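Local coordinates for protein galactonate dehydratase (Zobellia galactanivorans, PDB 5OLC) that belongs to the enolase superfamily, with a mandelate racemase/muconate lactonizing enzyme-type N-terminal domain joined to an enolase-type barrel domain, at residues E138-G143 with T335-R340; G167-K172 with N358-V363; R198-S203 with I224-E229; P276-A281 with L301-W306. All blocks are in the same frame, centred on the assembly; numbering follows the deposited sequence.

Contact 1 of 4, residues E138-G143 with T335-R340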
# COMPACT_ATOMS: atom_id res chain seq x y z
N GLU A 138 17.01 13.39 34.81
CA GLU A 138 18.43 13.02 34.82
C GLU A 138 19.06 13.26 33.43
O GLU A 138 18.96 12.40 32.55
CB GLU A 138 18.67 11.59 35.38
CG GLU A 138 17.91 10.45 34.72
CD GLU A 138 18.41 9.07 35.06
OE1 GLU A 138 18.41 8.20 34.15
OE2 GLU A 138 18.81 8.84 36.22
N PRO A 139 19.66 14.44 33.19
CA PRO A 139 20.19 14.72 31.84
C PRO A 139 21.47 13.98 31.48
O PRO A 139 22.13 13.42 32.36
CB PRO A 139 20.36 16.24 31.83
CG PRO A 139 20.61 16.59 33.24
CD PRO A 139 19.87 15.59 34.09
N TYR A 140 21.81 13.97 30.18
CA TYR A 140 23.04 13.36 29.70
C TYR A 140 24.09 14.42 29.34
O TYR A 140 23.73 15.54 28.96
CB TYR A 140 22.80 12.36 28.55
CG TYR A 140 22.14 12.93 27.31
CD1 TYR A 140 20.75 12.95 27.19
CD2 TYR A 140 22.90 13.34 26.22
CE1 TYR A 140 20.14 13.44 26.03
CE2 TYR A 140 22.29 13.83 25.06
CZ TYR A 140 20.91 13.88 24.97
OH TYR A 140 20.29 14.35 23.84
N ALA A 141 25.37 14.06 29.51
CA ALA A 141 26.49 14.94 29.24
C ALA A 141 26.98 14.75 27.80
O ALA A 141 27.33 13.62 27.43
CB ALA A 141 27.61 14.66 30.23
N THR A 142 27.01 15.83 26.99
CA THR A 142 27.50 15.79 25.60
C THR A 142 28.98 16.22 25.54
O THR A 142 29.32 17.30 26.06
CB THR A 142 26.58 16.57 24.64
OG1 THR A 142 26.56 17.94 25.00
CG2 THR A 142 25.18 16.02 24.59
N GLY A 143 29.84 15.38 24.94
CA GLY A 143 31.27 15.63 24.83
C GLY A 143 31.96 15.19 23.55
O GLY A 143 32.53 14.09 23.49
N THR A 335 15.29 12.00 30.55
CA THR A 335 16.57 12.66 30.22
C THR A 335 16.35 13.83 29.26
O THR A 335 15.29 13.95 28.63
CB THR A 335 17.63 11.70 29.61
OG1 THR A 335 17.25 11.32 28.29
CG2 THR A 335 17.92 10.49 30.48
N MET A 336 17.38 14.70 29.14
CA MET A 336 17.42 15.85 28.23
C MET A 336 18.86 16.17 27.87
O MET A 336 19.78 15.72 28.57
CB MET A 336 16.69 17.06 28.82
CG MET A 336 17.46 17.76 29.91
SD MET A 336 16.69 19.30 30.38
CE MET A 336 17.91 19.91 31.40
N GLU A 337 19.08 16.95 26.79
CA GLU A 337 20.43 17.29 26.36
C GLU A 337 21.05 18.41 27.19
O GLU A 337 20.64 19.57 27.11
CB GLU A 337 20.49 17.61 24.85
CG GLU A 337 21.90 17.58 24.28
CD GLU A 337 22.05 17.49 22.78
OE1 GLU A 337 21.20 16.86 22.12
OE2 GLU A 337 23.08 18.00 22.27
N LEU A 338 22.09 18.05 27.96
CA LEU A 338 22.83 19.01 28.77
C LEU A 338 24.25 19.17 28.22
O LEU A 338 25.12 18.35 28.52
CB LEU A 338 22.83 18.59 30.25
CG LEU A 338 23.23 19.66 31.28
CD1 LEU A 338 22.14 20.72 31.45
CD2 LEU A 338 23.52 19.03 32.60
N ASP A 339 24.46 20.22 27.37
CA ASP A 339 25.75 20.55 26.76
C ASP A 339 26.80 20.83 27.84
O ASP A 339 26.63 21.77 28.62
CB ASP A 339 25.63 21.75 25.80
CG ASP A 339 26.91 22.15 25.08
OD1 ASP A 339 27.70 21.25 24.72
OD2 ASP A 339 27.11 23.37 24.85
N ARG A 340 27.84 19.99 27.93
CA ARG A 340 28.87 20.16 28.96
C ARG A 340 30.22 20.70 28.41
O ARG A 340 31.22 20.76 29.14
CB ARG A 340 29.07 18.86 29.78
CG ARG A 340 27.85 18.37 30.58
CD ARG A 340 27.05 19.46 31.29
NE ARG A 340 27.80 20.16 32.34
CZ ARG A 340 27.57 21.41 32.71
NH1 ARG A 340 26.62 22.13 32.12
NH2 ARG A 340 28.30 21.97 33.66

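Contact 2 of 4, residues G167-K172 with N358-V363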
# COMPACT_ATOMS: atom_id res chain seq x y z
N GLY A 167 28.52 12.65 38.71
CA GLY A 167 27.24 12.02 39.01
C GLY A 167 26.38 11.57 37.83
O GLY A 167 25.44 10.80 38.04
N PHE A 168 26.69 12.05 36.60
CA PHE A 168 25.95 11.73 35.37
C PHE A 168 25.69 10.25 35.18
O PHE A 168 26.58 9.43 35.42
CB PHE A 168 26.61 12.34 34.14
CG PHE A 168 26.51 13.84 34.06
CD1 PHE A 168 25.40 14.45 33.46
CD2 PHE A 168 27.51 14.65 34.56
CE1 PHE A 168 25.30 15.85 33.39
CE2 PHE A 168 27.42 16.04 34.48
CZ PHE A 168 26.32 16.63 33.89
N LYS A 169 24.46 9.91 34.78
CA LYS A 169 23.98 8.54 34.58
C LYS A 169 24.12 8.09 33.12
O LYS A 169 24.06 6.89 32.82
CB LYS A 169 22.51 8.40 35.05
CG LYS A 169 22.19 9.01 36.43
CD LYS A 169 22.69 8.18 37.63
CE LYS A 169 22.29 8.76 38.97
NZ LYS A 169 23.13 9.93 39.37
N ALA A 170 24.32 9.07 32.21
CA ALA A 170 24.46 8.85 30.77
C ALA A 170 25.34 9.91 30.11
O ALA A 170 25.40 11.05 30.59
CB ALA A 170 23.09 8.87 30.12
N THR A 171 26.01 9.53 29.00
CA THR A 171 26.86 10.45 28.25
C THR A 171 26.75 10.22 26.73
O THR A 171 26.73 9.08 26.28
CB THR A 171 28.32 10.46 28.76
OG1 THR A 171 29.07 11.46 28.06
CG2 THR A 171 29.01 9.09 28.65
N LYS A 172 26.66 11.32 25.95
CA LYS A 172 26.56 11.27 24.49
C LYS A 172 27.86 11.71 23.81
O LYS A 172 28.30 12.85 23.95
CB LYS A 172 25.36 12.08 23.97
CG LYS A 172 25.07 11.85 22.49
CD LYS A 172 23.97 12.77 22.00
CE LYS A 172 24.48 14.06 21.42
NZ LYS A 172 23.37 14.99 21.08
N ASN A 358 24.58 15.26 41.57
CA ASN A 358 24.73 13.82 41.35
C ASN A 358 23.78 13.29 40.26
O ASN A 358 22.87 12.50 40.52
CB ASN A 358 24.65 13.01 42.66
CG ASN A 358 25.41 11.70 42.57
OD1 ASN A 358 26.63 11.65 42.71
ND2 ASN A 358 24.70 10.62 42.27
N GLY A 359 24.01 13.77 39.03
CA GLY A 359 23.28 13.39 37.83
C GLY A 359 21.83 13.82 37.73
O GLY A 359 21.24 13.73 36.65
N HIS A 360 21.22 14.25 38.85
CA HIS A 360 19.82 14.65 38.88
C HIS A 360 19.64 16.15 38.88
O HIS A 360 20.26 16.86 39.67
CB HIS A 360 19.05 13.99 40.05
CG HIS A 360 19.04 12.49 40.05
ND1 HIS A 360 18.99 11.75 38.87
CD2 HIS A 360 19.05 11.62 41.10
CE1 HIS A 360 18.99 10.48 39.24
NE2 HIS A 360 19.03 10.35 40.57
N LEU A 361 18.77 16.62 37.97
CA LEU A 361 18.37 18.00 37.75
C LEU A 361 16.99 18.17 38.36
O LEU A 361 16.19 17.24 38.31
CB LEU A 361 18.32 18.28 36.24
CG LEU A 361 18.39 19.72 35.82
CD1 LEU A 361 19.42 19.92 34.77
CD2 LEU A 361 17.06 20.19 35.32
N GLU A 362 16.73 19.34 38.96
CA GLU A 362 15.46 19.61 39.63
C GLU A 362 14.75 20.77 38.98
O GLU A 362 15.29 21.88 38.92
CB GLU A 362 15.73 19.88 41.11
CG GLU A 362 14.50 19.88 42.02
CD GLU A 362 14.88 20.15 43.47
OE1 GLU A 362 15.64 19.33 44.06
OE2 GLU A 362 14.50 21.22 44.00
N VAL A 363 13.53 20.50 38.49
CA VAL A 363 12.68 21.47 37.80
C VAL A 363 12.41 22.66 38.73
O VAL A 363 12.04 22.44 39.88
CB VAL A 363 11.37 20.81 37.28
CG1 VAL A 363 10.51 21.80 36.48
CG2 VAL A 363 11.66 19.57 36.44
O HOH W 1 22.23 11.77 34.53

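Contact 3 of 4, residues R198-S203 with I224-E229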
# COMPACT_ATOMS: atom_id res chain seq x y z
N ARG A 198 25.11 4.76 31.03
CA ARG A 198 24.56 4.70 29.66
C ARG A 198 25.44 5.52 28.71
O ARG A 198 26.01 6.54 29.10
CB ARG A 198 23.12 5.23 29.61
CG ARG A 198 22.07 4.31 30.19
CD ARG A 198 20.64 4.82 29.96
NE ARG A 198 20.41 6.22 30.34
CZ ARG A 198 20.17 6.64 31.57
NH1 ARG A 198 20.15 5.78 32.58
NH2 ARG A 198 19.97 7.93 31.81
N LEU A 199 25.54 5.08 27.45
CA LEU A 199 26.35 5.74 26.44
C LEU A 199 25.63 5.77 25.09
O LEU A 199 25.11 4.74 24.64
CB LEU A 199 27.71 5.00 26.36
CG LEU A 199 28.73 5.44 25.30
CD1 LEU A 199 29.37 6.77 25.67
CD2 LEU A 199 29.79 4.39 25.15
N MET A 200 25.58 6.96 24.45
CA MET A 200 24.92 7.17 23.14
C MET A 200 25.92 7.73 22.12
O MET A 200 26.81 8.48 22.50
CB MET A 200 23.72 8.13 23.26
CG MET A 200 22.63 7.65 24.19
SD MET A 200 22.91 8.04 25.94
CE MET A 200 22.54 9.71 25.95
N ILE A 201 25.74 7.38 20.83
CA ILE A 201 26.60 7.83 19.73
C ILE A 201 25.85 8.80 18.78
O ILE A 201 24.67 8.58 18.49
CB ILE A 201 27.29 6.66 18.98
CG1 ILE A 201 26.28 5.64 18.42
CG2 ILE A 201 28.29 5.96 19.91
CD1 ILE A 201 26.76 4.80 17.24
N ASP A 202 26.52 9.88 18.35
CA ASP A 202 25.96 10.90 17.46
C ASP A 202 26.84 11.10 16.23
O ASP A 202 27.96 11.61 16.34
CB ASP A 202 25.74 12.22 18.22
CG ASP A 202 25.13 13.36 17.42
OD1 ASP A 202 24.55 13.10 16.33
OD2 ASP A 202 25.22 14.53 17.88
N SER A 203 26.33 10.71 15.05
CA SER A 203 27.03 10.81 13.78
C SER A 203 27.07 12.22 13.22
O SER A 203 28.11 12.63 12.72
CB SER A 203 26.41 9.87 12.75
OG SER A 203 26.81 10.17 11.42
N ILE A 224 24.95 0.38 23.42
CA ILE A 224 24.65 1.76 23.04
C ILE A 224 23.17 2.04 23.25
O ILE A 224 22.33 1.32 22.71
CB ILE A 224 25.18 2.15 21.63
CG1 ILE A 224 26.70 1.83 21.48
CG2 ILE A 224 24.86 3.62 21.29
CD1 ILE A 224 27.68 2.35 22.61
N SER A 225 22.87 3.06 24.08
CA SER A 225 21.51 3.46 24.41
C SER A 225 20.73 3.98 23.20
O SER A 225 19.54 3.69 23.09
CB SER A 225 21.49 4.44 25.57
OG SER A 225 21.99 3.79 26.73
N TRP A 226 21.40 4.70 22.27
CA TRP A 226 20.80 5.14 21.01
C TRP A 226 21.83 5.72 20.02
O TRP A 226 22.92 6.15 20.42
CB TRP A 226 19.59 6.10 21.19
CG TRP A 226 19.89 7.53 21.49
CD1 TRP A 226 20.46 8.45 20.66
CD2 TRP A 226 19.50 8.25 22.66
NE1 TRP A 226 20.52 9.67 21.27
CE2 TRP A 226 19.95 9.58 22.51
CE3 TRP A 226 18.87 7.89 23.87
CZ2 TRP A 226 19.77 10.55 23.51
CZ3 TRP A 226 18.69 8.85 24.85
CH2 TRP A 226 19.12 10.17 24.66
N PHE A 227 21.46 5.73 18.72
CA PHE A 227 22.25 6.29 17.64
C PHE A 227 21.52 7.52 17.10
O PHE A 227 20.45 7.41 16.49
CB PHE A 227 22.51 5.23 16.55
CG PHE A 227 23.56 5.54 15.49
CD1 PHE A 227 24.26 6.75 15.51
CD2 PHE A 227 23.85 4.64 14.48
CE1 PHE A 227 25.21 7.04 14.54
CE2 PHE A 227 24.81 4.93 13.50
CZ PHE A 227 25.48 6.13 13.54
N GLU A 228 22.10 8.71 17.39
CA GLU A 228 21.59 10.02 17.02
C GLU A 228 22.04 10.44 15.63
O GLU A 228 23.21 10.28 15.28
CB GLU A 228 21.98 11.08 18.06
CG GLU A 228 21.00 12.25 18.13
CD GLU A 228 21.32 13.31 19.16
OE1 GLU A 228 21.24 13.01 20.37
OE2 GLU A 228 21.61 14.46 18.76
N GLU A 229 21.08 10.96 14.84
CA GLU A 229 21.24 11.42 13.45
C GLU A 229 22.20 10.49 12.63
O GLU A 229 23.25 10.95 12.16
CB GLU A 229 21.65 12.91 13.43
CG GLU A 229 20.54 13.86 13.86
CD GLU A 229 19.56 14.29 12.79
OE1 GLU A 229 19.97 15.01 11.85
OE2 GLU A 229 18.35 13.98 12.93

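Contact 4 of 4, residues P276-A281 with L301-W306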
# COMPACT_ATOMS: atom_id res chain seq x y z
N PRO A 276 13.13 16.91 18.64
CA PRO A 276 12.97 18.30 18.15
C PRO A 276 13.70 19.31 19.04
O PRO A 276 13.73 19.12 20.26
CB PRO A 276 11.45 18.54 18.19
CG PRO A 276 10.86 17.36 18.85
CD PRO A 276 11.92 16.44 19.34
N ASP A 277 14.28 20.36 18.45
CA ASP A 277 14.91 21.40 19.25
C ASP A 277 13.85 22.49 19.40
O ASP A 277 13.31 22.97 18.40
CB ASP A 277 16.19 21.95 18.58
CG ASP A 277 17.03 22.85 19.48
OD1 ASP A 277 16.55 23.95 19.85
OD2 ASP A 277 18.20 22.48 19.77
N ILE A 278 13.53 22.85 20.66
CA ILE A 278 12.49 23.84 20.98
C ILE A 278 12.75 25.15 20.25
O ILE A 278 11.85 25.65 19.58
CB ILE A 278 12.30 24.00 22.52
CG1 ILE A 278 11.77 22.68 23.16
CG2 ILE A 278 11.37 25.15 22.85
CD1 ILE A 278 12.49 22.21 24.39
N CYS A 279 14.01 25.60 20.26
CA CYS A 279 14.55 26.83 19.67
C CYS A 279 14.64 26.81 18.13
O CYS A 279 15.01 27.82 17.52
CB CYS A 279 15.90 27.16 20.31
SG CYS A 279 15.82 27.44 22.11
N ALA A 280 14.27 25.69 17.51
CA ALA A 280 14.32 25.55 16.06
C ALA A 280 12.98 25.10 15.42
O ALA A 280 12.53 25.75 14.46
CB ALA A 280 15.44 24.59 15.68
N ALA A 281 12.34 24.03 15.97
CA ALA A 281 11.13 23.37 15.48
C ALA A 281 9.80 24.21 15.52
O ALA A 281 8.83 23.85 14.83
CB ALA A 281 10.93 22.05 16.20
N LEU A 301 10.08 11.02 23.05
CA LEU A 301 10.56 12.38 22.78
C LEU A 301 11.61 12.78 23.79
O LEU A 301 11.34 12.80 24.99
CB LEU A 301 9.42 13.42 22.80
CG LEU A 301 9.60 14.62 21.91
CD1 LEU A 301 8.26 15.12 21.41
CD2 LEU A 301 10.39 15.72 22.60
N VAL A 302 12.80 13.10 23.30
CA VAL A 302 13.91 13.63 24.09
C VAL A 302 14.27 14.84 23.27
O VAL A 302 14.67 14.64 22.12
CB VAL A 302 15.11 12.65 24.26
CG1 VAL A 302 16.23 13.31 25.07
CG2 VAL A 302 14.68 11.33 24.89
N PRO A 303 14.06 16.09 23.72
CA PRO A 303 14.38 17.22 22.85
C PRO A 303 15.87 17.44 22.62
O PRO A 303 16.71 16.92 23.38
CB PRO A 303 13.69 18.40 23.54
CG PRO A 303 13.66 18.04 24.96
CD PRO A 303 13.54 16.54 25.03
N HIS A 304 16.20 18.16 21.56
CA HIS A 304 17.58 18.51 21.25
C HIS A 304 17.82 19.88 21.92
O HIS A 304 16.96 20.76 21.81
CB HIS A 304 17.80 18.58 19.73
CG HIS A 304 19.20 18.95 19.33
ND1 HIS A 304 19.50 20.21 18.81
CD2 HIS A 304 20.34 18.22 19.37
CE1 HIS A 304 20.80 20.20 18.57
NE2 HIS A 304 21.35 19.03 18.89
N THR A 305 18.95 20.02 22.67
CA THR A 305 19.32 21.28 23.34
C THR A 305 20.81 21.56 23.21
O THR A 305 21.63 20.78 23.69
CB THR A 305 18.83 21.38 24.81
OG1 THR A 305 18.24 20.16 25.27
CG2 THR A 305 17.88 22.54 25.01
N TRP A 306 21.15 22.69 22.55
CA TRP A 306 22.54 23.10 22.32
C TRP A 306 22.68 24.63 22.23
O TRP A 306 23.10 25.16 21.19
CB TRP A 306 23.12 22.38 21.08
CG TRP A 306 24.61 22.18 21.10
CD1 TRP A 306 25.31 21.34 21.92
CD2 TRP A 306 25.57 22.74 20.19
NE1 TRP A 306 26.65 21.37 21.61
CE2 TRP A 306 26.84 22.24 20.55
CE3 TRP A 306 25.48 23.67 19.13
CZ2 TRP A 306 28.02 22.61 19.88
CZ3 TRP A 306 26.65 24.03 18.46
CH2 TRP A 306 27.90 23.50 18.83

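Contact 1 of 4, residues E138-G143 with T335-R340
Tyr140 is bonded through its backbone to the residues before and after Glu337. Tyr140 N donates to Met336 O at 3.1 Å, and Leu338 N donates to Tyr140 O at 3.2 Å. This is the pattern of a parallel strand pair. At the side-chain level, Tyr140 OH lies 3.2 Å from Glu337 OE1. That same carboxylate oxygen forms a salt bridge with Lys172, which probably fixes its position. The ring of Tyr140 has Glu337 CA over one face, a CH-pi contact with CA 4.0 Å from the ring centroid. The ring and the Glu337 carboxylate are turned 42° against each other. Tyr140 CG stands between its backbone N and carbonyl carbon (chi1 59°), which folds the ring over toward the 337-339 strand. Thr335 OG1 comes up at the ring edge, and Trp226 meets the ring edge-to-face. The backbone bonds pair strand 136-142 with the late strand 337-339, consistent with closure of the barrel in the enolase-type domain. Tyr140, Thr142, Glu337 and Asp339 line one face of this pair. Thr142 CG2 packs on Glu337 CG at 3.6 Å, the two side chains crossing at about a right angle. Thr142 OG1 sits beside Asp339 CA. The Asp339 carboxylate itself turns to Thr341 and Arg37. Ala141 and Leu338 point to the other face. Pro139 and Leu338 lie side by side, CB to CB at 3.8 Å. Pro139 CB also meets Met336 CG at 3.8 Å. Met336 and Leu338 reach on to helix 309-321. Ala141 CB rests against Arg340 CG at 3.7 Å.

Contact 2 of 4, residues G167-K172 with N358-V363
The imidazole of His360 has Lys169 over one face. Lys169 NZ stands 4.1 Å above the ring plane, offset toward the rim. Asn358 O lies over that face too, again near the rim. The aliphatic part of the lysine takes part: Lys169 CE is 3.7 Å from His360 CE1, and the two side chains cross at about a right angle. The Lys169 chain is bent at chi2 (-76°) and chi4 (-78°), which curls the ammonium group back over the start of its own segment. There it grips two carbonyl oxygens. NZ donates to Asn358 O at 2.8 Å across the contact and to Gly167 O at 2.8 Å within its segment. It approaches Asn358 O at a C=O...N angle of 115°, well above the carbonyl plane. Gly167 ends a helix in a Schellman motif, with the positive phi that suits glycine. Asn358 and Gly359, also at positive phi, form the tight link between the antiparallel strands 350-357 and 360-362. The two turns thus meet where the chain is about to enter barrel strand 170-174. They come close enough that Gly359 CA makes a CA-H...O contact with Gly167 O at 3.4 Å. A water completes the join, accepting from Lys169 N at 2.9 Å and donating to Gly359 O at 3.1 Å. Glu138, on strand 136-142, packs against both Lys169 and His360.

Contact 3 of 4, residues R198-S203 with I224-E229
Met200 fits as a bump over the flat face of Trp226. Its CG sits above the six-membered ring, 3.7 Å from the centroid. The chain then bends at chi2 (84°) and chi3 (75°), which keeps its end against the indole: Met200 CE touches Trp226 CH2 at 3.7 Å. Met200 SD also lies over this face, a Met-aromatic contact. A second bump and face occur on the other side of the sheet. Ile201 CD1 stands over the centre of the Phe227 ring, 3.7 Å from its centroid. Ser203 CB fills in at the edge of that ring, 3.6 Å from Phe227 CE1. Ile224 CG2 presses on Ile201 CG1 at 3.8 Å, while its CD1 lies along Leu199 CD2. Ser225 OG rests against the CB, CG and CD of Arg198. The backbones run parallel, with Ile201 beside Phe227 and Asp202 beside Glu228. Ile201 N donates to Trp226 O at 3.1 Å, and Glu228 N donates to Ile201 O at 2.8 Å. Ser203 N to Glu228 O continues this ladder. The chain turns a corner at Ser225, where Ser225 N donates to Leu199 O. Asp202 OD2 and Glu228 OE2 are like charges 3.7 Å apart; Lys172 makes a salt bridge with Glu228. Helix 209-219 connects the two strands along the chain as a beta-alpha-beta unit. Leu199, Ile201 and Ile224 pack outward on helix 179-193, and strands 170-174 and 250-252 flank the pair.

Contact 4 of 4, residues P276-A281 with L301-W306
Asp277 reaches from its own segment to His304. Its CB lies in the plane of the His304 ring, at the edge, and is 3.5 Å from His304 O. With chi1 at -169°, CG is anti to the backbone N, and this carries the carboxylate to the histidine. CG lies near His304 O. At the tip the two oxygens part. OD2 accepts from His304 ND1 at 2.8 Å, using its anti lone pair. This bond is bent: ND1 donates at an angle of 134°, and the oxygen is tilted from the ring plane. OD2 also comes 2.9 Å from His304 O, but both are acceptors. Asp277 OD1 turns the other way and takes a weak capping bond from Cys279 N at 3.1 Å. Asp277 is therefore the N-cap of the short, weakly bonded helix at about 278-281, and its backbone O accepts from both Ala280 N and Ala281 N. The segments lie at and just beyond the C-terminal ends of the neighbouring parallel barrel strands 273-274 and 300-301. His304 N donates to Pro276 O at 3.0 Å, from above the carbonyl plane. Apolar pairs lie beside this bond. Pro276 CD meets Leu301 CD2 at 3.7 Å, and Ile278 CD1 lies alongside Pro303 CB at 4.1 Å. Ile278 and Pro303 also touch helix 309-321. Tyr57 meets the His304 ring edge-to-face, and Thr305 OG1 is hydrogen-bonded to Glu337 O.

Contacts 1 and 3 are buried strand pairings in the same barrel sheet; both are parallel and mix apolar or aromatic packing with buried carboxylates. Strand 170-174, which contact 2 enters, runs between them, and one lysine of that strand serves carboxylates of both. Arg198 and Glu138 add a salt bridge between contacts 1 and 3. Contact 2 lies nearer the surface and relies on turns, one lysine and a water instead of a strand ladder. The centre of contact 4 is about 3 Å from the centre of the chain. This contact is also buried but joins segments at and beyond strand ends. It touches contacts 1 and 3, and does not touch contact 2.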